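Hemerythrin HHE cation binding domain protein (PDB 6TYJ) binds zinc and iron ions in a hemerythrin-like four-helix bundle and is a mycobacterial homologue of Rv2633c whose physiological role is not established. Local coordinates at residues 124-127 with 128-131; 31-34 with 35-39. One frame throughout, in Å; residues are numbered along the deposited sequence.

Contact 1 of 2, residues 124-127 with 128-131; sequences PAPP and EVKI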
loop_
_atom_site.group_PDB
_atom_site.type_symbol
_atom_site.label_atom_id
_atom_site.label_comp_id
_atom_site.label_asym_id
_atom_site.label_seq_id
_atom_site.Cartn_x
_atom_site.Cartn_y
_atom_site.Cartn_z
ATOM N N PRO A 124 -16.611 4.280 0.025
ATOM C CA PRO A 124 -16.843 4.562 1.451
ATOM C C PRO A 124 -17.157 3.316 2.241
ATOM O O PRO A 124 -17.267 2.238 1.675
ATOM C CB PRO A 124 -18.059 5.496 1.451
ATOM C CG PRO A 124 -18.256 5.910 0.048
ATOM C CD PRO A 124 -17.678 4.834 -0.819
ATOM N N ALA A 125 -17.313 3.474 3.559
ATOM C CA ALA A 125 -17.495 2.314 4.404
ATOM C C ALA A 125 -18.743 1.534 4.005
ATOM O O ALA A 125 -19.737 2.116 3.542
ATOM C CB ALA A 125 -17.596 2.721 5.867
ATOM N N PRO A 126 -18.727 0.219 4.200
ATOM C CA PRO A 126 -19.898 -0.607 3.888
ATOM C C PRO A 126 -21.096 -0.246 4.754
ATOM O O PRO A 126 -20.964 0.390 5.818
ATOM C CB PRO A 126 -19.413 -2.037 4.182
ATOM C CG PRO A 126 -17.954 -1.976 4.150
ATOM C CD PRO A 126 -17.560 -0.593 4.591
ATOM N N PRO A 127 -22.294 -0.663 4.342
ATOM C CA PRO A 127 -23.516 -0.194 5.013
ATOM C C PRO A 127 -23.599 -0.537 6.501
ATOM O O PRO A 127 -24.246 0.202 7.254
ATOM C CB PRO A 127 -24.626 -0.877 4.203
ATOM C CG PRO A 127 -24.038 -1.026 2.829
ATOM C CD PRO A 127 -22.576 -1.299 3.042
ATOM N N GLU A 128 -22.954 -1.622 6.945
ATOM C CA GLU A 128 -22.978 -2.014 8.359
ATOM C C GLU A 128 -22.237 -1.035 9.253
ATOM O O GLU A 128 -22.469 -1.030 10.475
ATOM C CB GLU A 128 -22.337 -3.396 8.540
ATOM C CG GLU A 128 -22.993 -4.526 7.796
ATOM C CD GLU A 128 -22.643 -4.543 6.309
ATOM O OE1 GLU A 128 -21.720 -3.807 5.887
ATOM O OE2 GLU A 128 -23.310 -5.289 5.562
ATOM N N VAL A 129 -21.356 -0.219 8.688
ATOM C CA VAL A 129 -20.514 0.678 9.472
ATOM C C VAL A 129 -21.242 1.997 9.701
ATOM O O VAL A 129 -21.653 2.663 8.744
ATOM C CB VAL A 129 -19.173 0.912 8.776
ATOM C CG1 VAL A 129 -18.372 1.939 9.561
ATOM C CG2 VAL A 129 -18.446 -0.408 8.659
ATOM N N LYS A 130 -21.370 2.384 10.967
ATOM C CA LYS A 130 -21.964 3.658 11.359
ATOM C C LYS A 130 -20.798 4.587 11.679
ATOM O O LYS A 130 -20.128 4.424 12.701
ATOM C CB LYS A 130 -22.910 3.476 12.548
ATOM N N ILE A 131 -20.522 5.535 10.781
ATOM C CA ILE A 131 -19.445 6.502 10.976
ATOM C C ILE A 131 -19.914 7.863 10.457
ATOM O O ILE A 131 -20.425 7.968 9.336
ATOM C CB ILE A 131 -18.123 6.024 10.316
ATOM C CG1 ILE A 131 -16.958 6.976 10.634
ATOM C CG2 ILE A 131 -18.273 5.723 8.796
ATOM C CD1 ILE A 131 -15.581 6.343 10.411
HETATM O O HOH W 1 -21.561 3.039 5.964
#

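Contact 2 of 2, residues 31-34 with 35-39; sequences SEAP and VNSEE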
loop_
_atom_site.group_PDB
_atom_site.type_symbol
_atom_site.label_atom_id
_atom_site.label_comp_id
_atom_site.label_asym_id
_atom_site.label_seq_id
_atom_site.Cartn_x
_atom_site.Cartn_y
_atom_site.Cartn_z
ATOM N N SER A 31 7.338 0.995 -14.209
ATOM C CA SER A 31 7.127 0.284 -15.471
ATOM C C SER A 31 7.785 0.993 -16.631
ATOM O O SER A 31 8.242 0.342 -17.589
ATOM C CB SER A 31 5.638 0.156 -15.774
ATOM O OG SER A 31 4.956 -0.542 -14.762
ATOM N N GLU A 32 7.815 2.319 -16.592
ATOM C CA GLU A 32 8.314 3.078 -17.727
ATOM C C GLU A 32 9.831 3.188 -17.739
ATOM O O GLU A 32 10.404 3.472 -18.801
ATOM C CB GLU A 32 7.707 4.486 -17.737
ATOM C CG GLU A 32 6.237 4.574 -18.118
ATOM C CD GLU A 32 5.646 5.953 -17.805
ATOM O OE1 GLU A 32 6.251 6.692 -16.988
ATOM O OE2 GLU A 32 4.581 6.298 -18.366
ATOM N N ALA A 33 10.496 2.971 -16.585
ATOM C CA ALA A 33 11.936 3.083 -16.486
ATOM C C ALA A 33 12.604 1.807 -17.007
ATOM O O ALA A 33 12.011 0.722 -16.977
ATOM C CB ALA A 33 12.334 3.333 -15.029
ATOM N N PRO A 34 13.804 1.921 -17.559
ATOM C CA PRO A 34 14.463 0.742 -18.134
ATOM C C PRO A 34 14.745 -0.296 -17.053
ATOM O O PRO A 34 15.047 0.045 -15.907
ATOM C CB PRO A 34 15.756 1.316 -18.728
ATOM C CG PRO A 34 15.451 2.772 -18.990
ATOM C CD PRO A 34 14.543 3.165 -17.811
ATOM N N VAL A 35 14.649 -1.577 -17.432
ATOM C CA VAL A 35 14.848 -2.659 -16.468
ATOM C C VAL A 35 16.283 -2.641 -15.965
ATOM O O VAL A 35 17.234 -2.533 -16.744
ATOM C CB VAL A 35 14.475 -4.019 -17.088
ATOM C CG1 VAL A 35 14.888 -5.146 -16.162
ATOM C CG2 VAL A 35 12.984 -4.109 -17.260
ATOM N N ASN A 36 16.435 -2.673 -14.628
ATOM C CA ASN A 36 17.721 -2.703 -13.936
ATOM C C ASN A 36 18.429 -1.351 -13.945
ATOM O O ASN A 36 19.607 -1.276 -13.563
ATOM C CB ASN A 36 18.643 -3.809 -14.480
ATOM C CG ASN A 36 19.660 -4.300 -13.440
ATOM O OD1 ASN A 36 19.436 -4.196 -12.226
ATOM N ND2 ASN A 36 20.777 -4.823 -13.905
ATOM N N SER A 37 17.747 -0.280 -14.348
ATOM C CA SER A 37 18.318 1.056 -14.323
ATOM C C SER A 37 18.362 1.585 -12.896
ATOM O O SER A 37 17.595 1.153 -12.041
ATOM C CB SER A 37 17.507 2.019 -15.203
ATOM O OG SER A 37 16.149 2.151 -14.782
ATOM N N GLU A 38 19.307 2.501 -12.657
ATOM C CA GLU A 38 19.368 3.229 -11.381
ATOM C C GLU A 38 18.019 3.838 -11.016
ATOM O O GLU A 38 17.585 3.788 -9.851
ATOM C CB GLU A 38 20.418 4.338 -11.482
ATOM C CG GLU A 38 21.819 3.874 -11.774
ATOM C CD GLU A 38 22.732 4.978 -12.311
ATOM O OE1 GLU A 38 22.258 6.072 -12.705
ATOM O OE2 GLU A 38 23.949 4.736 -12.348
ATOM N N GLU A 39 17.370 4.456 -12.001
ATOM C CA GLU A 39 16.080 5.095 -11.796
ATOM C C GLU A 39 15.033 4.090 -11.347
ATOM O O GLU A 39 14.283 4.355 -10.396
ATOM C CB GLU A 39 15.642 5.788 -13.091
ATOM C CG GLU A 39 14.318 6.487 -12.955
ATOM C CD GLU A 39 13.726 6.990 -14.275
ATOM O OE1 GLU A 39 14.370 6.829 -15.339
ATOM O OE2 GLU A 39 12.598 7.540 -14.233
#

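Contact 1 of 2, residues 124-127 with 128-131
Glu128, Pro127 and Val129 carry this contact, in which the chain turns back on itself at two consecutive prolines. The backbone makes a type I beta turn from Pro126 to Val129, closed by the Val129 N to Pro126 O hydrogen bond of 3.0 Å at a fairly straight 162°. A water bridges Pro126 O, at 2.7 Å, and Val129 O, at 2.8 Å. Pro127 and Glu128 lie side by side at the corner of the turn. With CG beside the backbone N (chi1 -60°) and a bend at chi2 of 78°, the Glu128 side chain folds back over the prolines, and its OE1 comes to 3.4 Å from Pro126 CB and 3.5 Å from Pro127 N, a van der Waals approach since proline nitrogen has no hydrogen to give. Val129 CB packs 3.8 Å from Ala125 CB, while its CG2 runs alongside the Pro126 ring, 4.2 Å from CD. Ile131 CG2 also meets Ala125 CB, more loosely. The turn lies in the loop from helix 100-121 to helix 133-161. From the connection between helices 38-65 and 70-91, Leu66 touches Ala125 and Pro126, and Ala69 touches Pro126 and Glu128; Tyr13 of helix 12-32 bonds Ala125 N through its hydroxyl, and Ile131 reaches Leu136 and Leu139 of helix 133-161.

Contact 2 of 2, residues 31-34 with 35-39
Ser37 and Pro34 meet in the tight part of this contact, where the carbonyl oxygen of Pro34 is gripped twice by the same residue. Ser37 OG donates to Pro34 O at 2.6 Å, lying 17° from the carbonyl plane, and Ser37 N adds a longer bond of 3.1 Å. The backbone bond closes a type II beta turn from Pro34 to Ser37, with Asn36 taking the positive phi (75°) that such a turn requires. A chi1 of 60° sets the serine hydroxyl between its own backbone N and carbonyl carbon, which turns OG back over the proline, 3.6 Å from Pro34 CD. The same OG accepts from Arg40 N, so the one hydroxyl both caps the next helix, with Ser37 as its N-cap, and bonds within the turn. Packing thins out away from this point. Glu39, extended and with CG anti to its backbone N, comes no nearer than 4.0 Å, from its CD to Ala33 CB; it is exposed as a whole, and its side chain comes within about 6 Å of a bound zinc ion. Val35, at the second position of the turn, points away from residues 31-34 and touches Gln95, whose OE1 accepts from Asn36 N, while Asn36 OD1 bonds His41 NE2. The whole forms the short connection from helix 12-32 to helix 38-65, with Arg40 of the second helix bonding back to Ala33 O beyond the end of the first.

How the contacts relate
Along the chain contact 2 comes first, turning the end of helix 12-32 into the start of helix 38-65; contact 1 follows much later, in the loop from helix 100-121 to helix 133-161. The two are in series, neither nested nor crossing, and each closes a local turn. They lie on opposite sides of the chain's centre, their own centres about 41 Å apart and their nearest atoms about 27 Å apart. Helix 12-32 links them: its C-terminal end runs into contact 2, and Tyr13 near its start touches contact 1. Along the chain between them come the metal ligands His54, Glu58, His80, His114 and Glu118.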